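Local coordinates for protein escJ (Escherichia coli, PDB 1YJ7) that probably forms, as a lipoprotein of the YscJ family, part of the membrane platform on which the type III secretion system is assembled, at residues Q18-S29 with T39-F47; L136-V147 with L156-K164. The protein carries 3 engineered substitutions. All blocks are in the same frame, centred on the assembly; numbering follows the deposited sequence.

Contact 1: residues Q18-S29 with T39-F47. Engineered in segment 39-47: Ala43 (natural residue Glu), Ala44 (natural residue Lys), Ala45 (natural residue Glu).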
# COMPACT_ATOMS: atom_id res chain seq x y z
N GLN D 18 -22.33 15.48 -12.58
CA GLN D 18 -23.41 16.38 -12.25
C GLN D 18 -24.75 15.76 -12.60
O GLN D 18 -25.65 15.73 -11.77
CB GLN D 18 -23.21 17.72 -12.99
CG GLN D 18 -24.29 18.75 -12.74
CD GLN D 18 -24.13 20.00 -13.58
OE1 GLN D 18 -24.93 20.95 -13.47
NE2 GLN D 18 -23.14 20.01 -14.43
N ALA D 19 -24.89 15.25 -13.82
CA ALA D 19 -26.12 14.58 -14.22
C ALA D 19 -26.47 13.39 -13.32
O ALA D 19 -27.63 13.18 -12.95
CB ALA D 19 -26.04 14.13 -15.69
N LEU D 20 -25.46 12.60 -12.96
CA LEU D 20 -25.67 11.45 -12.10
C LEU D 20 -26.23 11.91 -10.75
O LEU D 20 -27.19 11.32 -10.24
CB LEU D 20 -24.36 10.68 -11.93
CG LEU D 20 -24.32 9.57 -10.88
CD1 LEU D 20 -25.35 8.46 -11.20
CD2 LEU D 20 -22.92 9.02 -10.83
N LEU D 21 -25.63 12.94 -10.18
CA LEU D 21 -26.04 13.44 -8.87
C LEU D 21 -27.44 14.06 -8.93
O LEU D 21 -28.29 13.77 -8.08
CB LEU D 21 -25.03 14.43 -8.30
CG LEU D 21 -23.69 13.78 -7.89
CD1 LEU D 21 -22.70 14.84 -7.53
CD2 LEU D 21 -23.88 12.80 -6.75
N LEU D 22 -27.70 14.86 -9.96
CA LEU D 22 -29.02 15.49 -10.13
C LEU D 22 -30.12 14.46 -10.29
O LEU D 22 -31.23 14.64 -9.76
CB LEU D 22 -29.01 16.46 -11.31
CG LEU D 22 -28.25 17.76 -11.12
CD1 LEU D 22 -28.20 18.52 -12.44
CD2 LEU D 22 -28.87 18.63 -10.03
N SER D 23 -29.82 13.36 -10.96
CA SER D 23 -30.81 12.31 -11.20
C SER D 23 -31.14 11.54 -9.92
O SER D 23 -32.15 10.85 -9.85
CB SER D 23 -30.35 11.37 -12.30
OG SER D 23 -29.32 10.51 -11.85
N ASN D 24 -30.28 11.67 -8.91
CA ASN D 24 -30.50 11.11 -7.58
C ASN D 24 -30.96 12.15 -6.57
O ASN D 24 -30.90 11.93 -5.35
CB ASN D 24 -29.20 10.46 -7.07
CG ASN D 24 -28.95 9.12 -7.71
OD1 ASN D 24 -29.50 8.12 -7.27
ND2 ASN D 24 -28.15 9.10 -8.77
N ASP D 25 -31.41 13.29 -7.07
CA ASP D 25 -31.96 14.34 -6.23
C ASP D 25 -30.95 14.90 -5.21
O ASP D 25 -31.30 15.27 -4.09
CB ASP D 25 -33.25 13.81 -5.59
CG ASP D 25 -34.20 13.24 -6.64
OD1 ASP D 25 -34.41 13.95 -7.66
OD2 ASP D 25 -34.73 12.10 -6.59
N VAL D 26 -29.69 14.94 -5.63
CA VAL D 26 -28.64 15.62 -4.89
C VAL D 26 -28.47 17.01 -5.47
O VAL D 26 -28.28 17.15 -6.67
CB VAL D 26 -27.29 14.87 -4.99
CG1 VAL D 26 -26.16 15.69 -4.35
CG2 VAL D 26 -27.41 13.51 -4.36
N ASN D 27 -28.50 18.02 -4.61
CA ASN D 27 -28.33 19.42 -5.01
C ASN D 27 -26.84 19.68 -5.29
O ASN D 27 -26.04 19.86 -4.38
CB ASN D 27 -28.91 20.34 -3.90
CG ASN D 27 -28.32 21.76 -3.90
OD1 ASN D 27 -27.85 22.27 -4.92
ND2 ASN D 27 -28.39 22.40 -2.74
N VAL D 28 -26.49 19.72 -6.57
CA VAL D 28 -25.11 19.98 -6.96
C VAL D 28 -25.01 21.28 -7.76
O VAL D 28 -25.90 21.64 -8.52
CB VAL D 28 -24.47 18.75 -7.71
CG1 VAL D 28 -25.41 18.16 -8.72
CG2 VAL D 28 -23.14 19.12 -8.37
N SER D 29 -23.94 22.01 -7.52
CA SER D 29 -23.66 23.23 -8.24
C SER D 29 -22.31 23.12 -8.93
O SER D 29 -21.38 22.47 -8.43
CB SER D 29 -23.70 24.43 -7.30
OG SER D 29 -22.74 24.30 -6.29
N THR D 39 -15.61 22.87 -11.38
CA THR D 39 -15.70 22.49 -9.98
C THR D 39 -17.13 22.12 -9.64
O THR D 39 -18.06 22.91 -9.90
CB THR D 39 -15.29 23.69 -9.09
OG1 THR D 39 -13.91 23.98 -9.29
CG2 THR D 39 -15.43 23.35 -7.60
N LEU D 40 -17.32 20.96 -9.01
CA LEU D 40 -18.59 20.56 -8.46
C LEU D 40 -18.59 20.66 -6.95
O LEU D 40 -17.61 20.31 -6.31
CB LEU D 40 -18.92 19.10 -8.83
CG LEU D 40 -19.09 18.83 -10.32
CD1 LEU D 40 -19.37 17.34 -10.53
CD2 LEU D 40 -20.20 19.68 -10.92
N SER D 41 -19.71 21.13 -6.40
CA SER D 41 -19.95 21.23 -4.96
C SER D 41 -21.36 20.80 -4.62
O SER D 41 -22.24 20.76 -5.48
CB SER D 41 -19.74 22.67 -4.46
OG SER D 41 -18.54 23.21 -4.98
N VAL D 42 -21.60 20.44 -3.37
CA VAL D 42 -22.91 20.00 -2.93
C VAL D 42 -23.19 20.59 -1.56
O VAL D 42 -22.26 20.98 -0.86
CB VAL D 42 -23.00 18.46 -2.82
CG1 VAL D 42 -22.93 17.83 -4.19
CG2 VAL D 42 -21.87 17.92 -1.89
N ALA D 43 -24.46 20.64 -1.18
CA ALA D 43 -24.85 20.99 0.18
C ALA D 43 -24.20 20.02 1.15
O ALA D 43 -24.11 18.82 0.85
CB ALA D 43 -26.36 20.92 0.33
N ALA D 44 -23.74 20.52 2.30
CA ALA D 44 -23.08 19.68 3.30
C ALA D 44 -23.93 18.48 3.71
O ALA D 44 -23.40 17.40 3.96
CB ALA D 44 -22.69 20.50 4.55
N ALA D 45 -25.24 18.66 3.77
CA ALA D 45 -26.15 17.62 4.22
C ALA D 45 -26.25 16.49 3.19
O ALA D 45 -26.70 15.39 3.51
CB ALA D 45 -27.53 18.21 4.50
N ASP D 46 -25.84 16.77 1.95
CA ASP D 46 -25.81 15.78 0.88
C ASP D 46 -24.41 15.22 0.59
O ASP D 46 -24.25 14.38 -0.30
CB ASP D 46 -26.32 16.41 -0.42
CG ASP D 46 -27.82 16.69 -0.40
OD1 ASP D 46 -28.58 16.02 0.33
OD2 ASP D 46 -28.33 17.57 -1.14
N PHE D 47 -23.38 15.70 1.28
CA PHE D 47 -22.01 15.29 0.97
C PHE D 47 -21.78 13.78 1.03
O PHE D 47 -21.21 13.20 0.09
CB PHE D 47 -21.00 15.99 1.89
CG PHE D 47 -19.58 15.67 1.57
CD1 PHE D 47 -18.93 16.31 0.54
CD2 PHE D 47 -18.92 14.66 2.24
CE1 PHE D 47 -17.61 16.01 0.23
CE2 PHE D 47 -17.62 14.35 1.94
CZ PHE D 47 -16.96 15.02 0.93
O HOH W 1 -30.51 17.70 -2.17
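Val42 meets Val26 and Val28 through one methyl: its CG1 lies 3.9 Å from CG1 of Val26 and 4.0 Å from CB of Val28, with CD1 of Leu21 on its fringe. That branch stands opposite the carbonyl carbon (chi1 -68°), a setting that carries it toward the loop from which strand 28-32 departs. Two residues earlier on the same strand, Leu40 brings CD2 to 3.9 Å from CG2 of Val28 and to 4.1 Å from CB of Gln18, so helix 11-23 closes over this apolar row; Leu5 of strand 3-9 touches both Leu21 and Val42. The backbone frame is the open end of an antiparallel beta hairpin, 28-32 with 38-42. Val28 and Val42 form a non-hydrogen-bonded pair and Ser29 and Ser41 a hydrogen-bonded one, with Ser29 N to Ser41 O at 2.9 Å (168° at the hydrogen) and Ser41 N to Ser29 O at 3.0 Å. Helix 11-23 leads in through a Schellman motif whose C-prime residue is Asp25. The reverse face of the hairpin is looser and polar: the two serine side chains come only to 3.9 Å, OG of Ser29 to CB of Ser41. Beyond the strand ends, Asn27 merely brushes the engineered Ala43 and a water links Asp25 O and Asn27 N, while Asp46 turns OD1 into a salt bridge with Arg49, which also binds Asp25 O.

Contact 2: residues L136-V147 with L156-K164. With GOL (glycerol), chain J.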
# COMPACT_ATOMS: atom_id res chain seq x y z
N LEU D 136 -26.49 -5.62 -28.88
CA LEU D 136 -25.46 -5.90 -29.86
C LEU D 136 -25.20 -7.40 -30.00
O LEU D 136 -24.33 -7.80 -30.76
CB LEU D 136 -24.16 -5.20 -29.48
CG LEU D 136 -24.21 -3.66 -29.63
CD1 LEU D 136 -22.86 -3.10 -29.25
CD2 LEU D 136 -24.62 -3.29 -31.05
N ALA D 137 -25.94 -8.23 -29.29
CA ALA D 137 -25.69 -9.68 -29.37
C ALA D 137 -25.70 -10.22 -30.80
O ALA D 137 -24.82 -10.99 -31.14
CB ALA D 137 -26.63 -10.45 -28.48
N PRO D 138 -26.63 -9.81 -31.66
CA PRO D 138 -26.61 -10.28 -33.06
C PRO D 138 -25.36 -9.86 -33.85
O PRO D 138 -25.08 -10.48 -34.90
CB PRO D 138 -27.87 -9.65 -33.66
CG PRO D 138 -28.73 -9.36 -32.51
CD PRO D 138 -27.80 -8.95 -31.41
N SER D 139 -24.65 -8.84 -33.39
CA SER D 139 -23.43 -8.37 -34.04
C SER D 139 -22.13 -9.03 -33.53
O SER D 139 -21.07 -8.77 -34.06
CB SER D 139 -23.32 -6.85 -33.90
OG SER D 139 -24.43 -6.25 -34.52
N VAL D 140 -22.21 -9.92 -32.54
CA VAL D 140 -20.99 -10.51 -32.00
C VAL D 140 -20.20 -11.30 -33.03
O VAL D 140 -18.99 -11.17 -33.11
CB VAL D 140 -21.28 -11.36 -30.74
CG1 VAL D 140 -20.07 -12.17 -30.31
CG2 VAL D 140 -21.70 -10.46 -29.65
N ILE D 141 -20.88 -12.10 -33.85
CA ILE D 141 -20.20 -12.84 -34.91
C ILE D 141 -19.49 -11.90 -35.91
O ILE D 141 -18.36 -12.16 -36.30
CB ILE D 141 -21.24 -13.70 -35.49
CG1 ILE D 141 -21.36 -14.98 -34.64
CG2 ILE D 141 -20.89 -14.08 -36.95
CD1 ILE D 141 -22.46 -15.87 -35.06
N GLN D 142 -20.12 -10.77 -36.24
CA GLN D 142 -19.51 -9.77 -37.10
C GLN D 142 -18.31 -9.12 -36.46
O GLN D 142 -17.26 -8.95 -37.08
CB GLN D 142 -20.53 -8.70 -37.47
CG GLN D 142 -21.57 -9.20 -38.46
CD GLN D 142 -22.77 -8.29 -38.60
OE1 GLN D 142 -23.30 -8.10 -39.72
NE2 GLN D 142 -23.22 -7.73 -37.49
N ILE D 143 -18.45 -8.73 -35.20
CA ILE D 143 -17.33 -8.15 -34.45
C ILE D 143 -16.14 -9.08 -34.42
O ILE D 143 -15.02 -8.68 -34.66
CB ILE D 143 -17.79 -7.75 -33.04
CG1 ILE D 143 -18.75 -6.55 -33.12
CG2 ILE D 143 -16.59 -7.46 -32.15
CD1 ILE D 143 -19.56 -6.33 -31.87
N LYS D 144 -16.38 -10.36 -34.13
CA LYS D 144 -15.29 -11.31 -34.06
C LYS D 144 -14.60 -11.45 -35.42
O LYS D 144 -13.40 -11.49 -35.49
CB LYS D 144 -15.79 -12.67 -33.60
CG LYS D 144 -16.10 -12.72 -32.16
CD LYS D 144 -16.20 -14.18 -31.68
CE LYS D 144 -16.46 -14.23 -30.20
NZ LYS D 144 -16.95 -15.59 -29.80
N ASN D 145 -15.38 -11.47 -36.49
CA ASN D 145 -14.82 -11.60 -37.82
C ASN D 145 -13.99 -10.36 -38.22
O ASN D 145 -12.92 -10.49 -38.82
CB ASN D 145 -15.90 -11.88 -38.86
CG ASN D 145 -16.35 -13.34 -38.87
OD1 ASN D 145 -15.56 -14.24 -38.61
ND2 ASN D 145 -17.62 -13.57 -39.20
N LEU D 146 -14.46 -9.16 -37.86
CA LEU D 146 -13.69 -7.94 -38.08
C LEU D 146 -12.35 -7.94 -37.32
O LEU D 146 -11.31 -7.63 -37.88
CB LEU D 146 -14.51 -6.70 -37.71
CG LEU D 146 -15.74 -6.43 -38.59
CD1 LEU D 146 -16.68 -5.46 -37.93
CD2 LEU D 146 -15.32 -5.92 -39.96
N VAL D 147 -12.37 -8.33 -36.04
CA VAL D 147 -11.17 -8.42 -35.25
C VAL D 147 -10.22 -9.48 -35.82
O VAL D 147 -9.04 -9.22 -35.98
CB VAL D 147 -11.50 -8.71 -33.77
CG1 VAL D 147 -10.24 -8.93 -32.97
CG2 VAL D 147 -12.30 -7.54 -33.18
N LEU D 156 -10.83 -17.40 -34.58
CA LEU D 156 -12.10 -17.11 -33.90
C LEU D 156 -12.16 -17.63 -32.47
O LEU D 156 -12.65 -16.95 -31.57
CB LEU D 156 -13.27 -17.73 -34.68
CG LEU D 156 -14.32 -16.89 -35.40
CD1 LEU D 156 -13.86 -15.47 -35.75
CD2 LEU D 156 -14.84 -17.61 -36.62
N GLU D 157 -11.68 -18.86 -32.27
CA GLU D 157 -11.74 -19.51 -30.96
C GLU D 157 -10.89 -18.78 -29.91
O GLU D 157 -11.10 -18.98 -28.71
CB GLU D 157 -11.31 -20.99 -31.06
CG GLU D 157 -9.81 -21.18 -31.29
CD GLU D 157 -9.46 -22.54 -31.90
OE1 GLU D 157 -9.22 -23.50 -31.14
OE2 GLU D 157 -9.41 -22.64 -33.15
N ASN D 158 -9.95 -17.93 -30.34
CA ASN D 158 -9.08 -17.20 -29.44
C ASN D 158 -9.41 -15.70 -29.38
O ASN D 158 -8.55 -14.89 -29.06
CB ASN D 158 -7.61 -17.41 -29.83
CG ASN D 158 -7.21 -18.89 -29.83
OD1 ASN D 158 -6.58 -19.38 -30.77
ND2 ASN D 158 -7.62 -19.60 -28.79
N ILE D 159 -10.65 -15.35 -29.69
CA ILE D 159 -11.15 -13.98 -29.50
C ILE D 159 -12.30 -14.04 -28.50
O ILE D 159 -13.29 -14.73 -28.71
CB ILE D 159 -11.63 -13.36 -30.83
CG1 ILE D 159 -10.51 -13.36 -31.88
CG2 ILE D 159 -12.12 -11.92 -30.60
CD1 ILE D 159 -10.99 -13.07 -33.28
N SER D 160 -12.17 -13.30 -27.40
CA SER D 160 -13.22 -13.20 -26.42
C SER D 160 -13.92 -11.87 -26.66
O SER D 160 -13.25 -10.84 -26.67
CB SER D 160 -12.63 -13.26 -25.01
OG SER D 160 -13.65 -13.51 -24.07
N VAL D 161 -15.23 -11.90 -26.88
CA VAL D 161 -16.03 -10.68 -26.99
C VAL D 161 -17.03 -10.65 -25.84
O VAL D 161 -17.81 -11.60 -25.63
CB VAL D 161 -16.76 -10.58 -28.36
CG1 VAL D 161 -17.65 -9.32 -28.42
CG2 VAL D 161 -15.74 -10.58 -29.47
N VAL D 162 -17.00 -9.57 -25.08
CA VAL D 162 -17.96 -9.36 -24.02
C VAL D 162 -18.69 -8.06 -24.32
O VAL D 162 -18.05 -7.07 -24.62
CB VAL D 162 -17.28 -9.30 -22.66
CG1 VAL D 162 -18.25 -8.91 -21.56
CG2 VAL D 162 -16.60 -10.69 -22.34
N ILE D 163 -20.01 -8.11 -24.27
CA ILE D 163 -20.84 -6.92 -24.51
C ILE D 163 -21.65 -6.58 -23.27
O ILE D 163 -22.25 -7.44 -22.65
CB ILE D 163 -21.71 -7.07 -25.80
CG1 ILE D 163 -22.68 -8.25 -25.71
CG2 ILE D 163 -20.80 -7.22 -27.05
CD1 ILE D 163 -23.71 -8.26 -26.84
N LYS D 164 -21.65 -5.30 -22.88
CA LYS D 164 -22.41 -4.83 -21.74
C LYS D 164 -23.12 -3.52 -22.08
O LYS D 164 -22.59 -2.71 -22.82
CB LYS D 164 -21.49 -4.56 -20.55
CG LYS D 164 -20.74 -5.77 -20.00
CD LYS D 164 -21.68 -6.73 -19.27
CE LYS D 164 -21.08 -8.12 -19.20
NZ LYS D 164 -21.79 -9.01 -18.23
C1 GOL J . -16.65 -15.89 -24.92
O1 GOL J . -15.35 -15.60 -24.42
C2 GOL J . -17.16 -14.78 -25.85
O2 GOL J . -16.28 -14.57 -26.91
C3 GOL J . -18.52 -15.13 -26.44
O3 GOL J . -19.02 -14.02 -27.17
O HOH W 2 -14.83 -17.17 -30.25
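In the beta-alpha-beta crossover that runs from strand 123-130 through helix 140-150 to strand 159-165, Val140 and Lys144 of the helix rest on Val161 of the last strand. The short segments of helix and strand approach to 9.3 Å between axes, their directions 139° apart. Packing is tight where CG of Lys144 presses on CG2 of Val161, at 3.5 Å. Ile143 reaches the same CG2 with its own CG2, and Val147 CG1 meets Ile159 CD1 at 4.2 Å, further into the core where helix 80-99 covers both helix residues. At the other end Ile163, in the conformer described, directs CD1 at the turn before the helix, close to Leu136 and Ala137. Beyond CG the Lys144 chain is extended (chi3 178°), and it passes over the strand to its edge. There Lys144 NZ donates to a water at 2.7 Å and to O2 of a glycerol at 3.1 Å. The water donates in turn to Leu156 O and, at longer range, to Ile159 O. Glycerol, probably from the crystallisation liquor, also takes the N-H of Val161 on O2 (N to O2 2.9 Å, 168° at the hydrogen) and gives its O3 proton to Val161 O. The aliphatic stem of Lys144 therefore serves the apolar interface while its ammonium, bridged by small molecules rather than bonded directly to the strand, would place positive charge beside backbone carbonyls.

In the fold
Contacts 1 and 2 follow one another in series along the chain and lie on opposite sides of its centre, with centres about 39 Å apart and nearest atoms about 16 Å apart. They share no helix or strand. Contact 1 belongs to the antiparallel sheet of strands 3-9, 38-42 and 28-32 with helix 11-23; contact 2 belongs to the mixed sheet of strands 105-113, 123-130 and 159-165 with helices 80-99 and 140-150. Each packs a helix against a separate sheet, so the evidence is of two alpha/beta units joined by intervening chain, consistent with an extended linker between them.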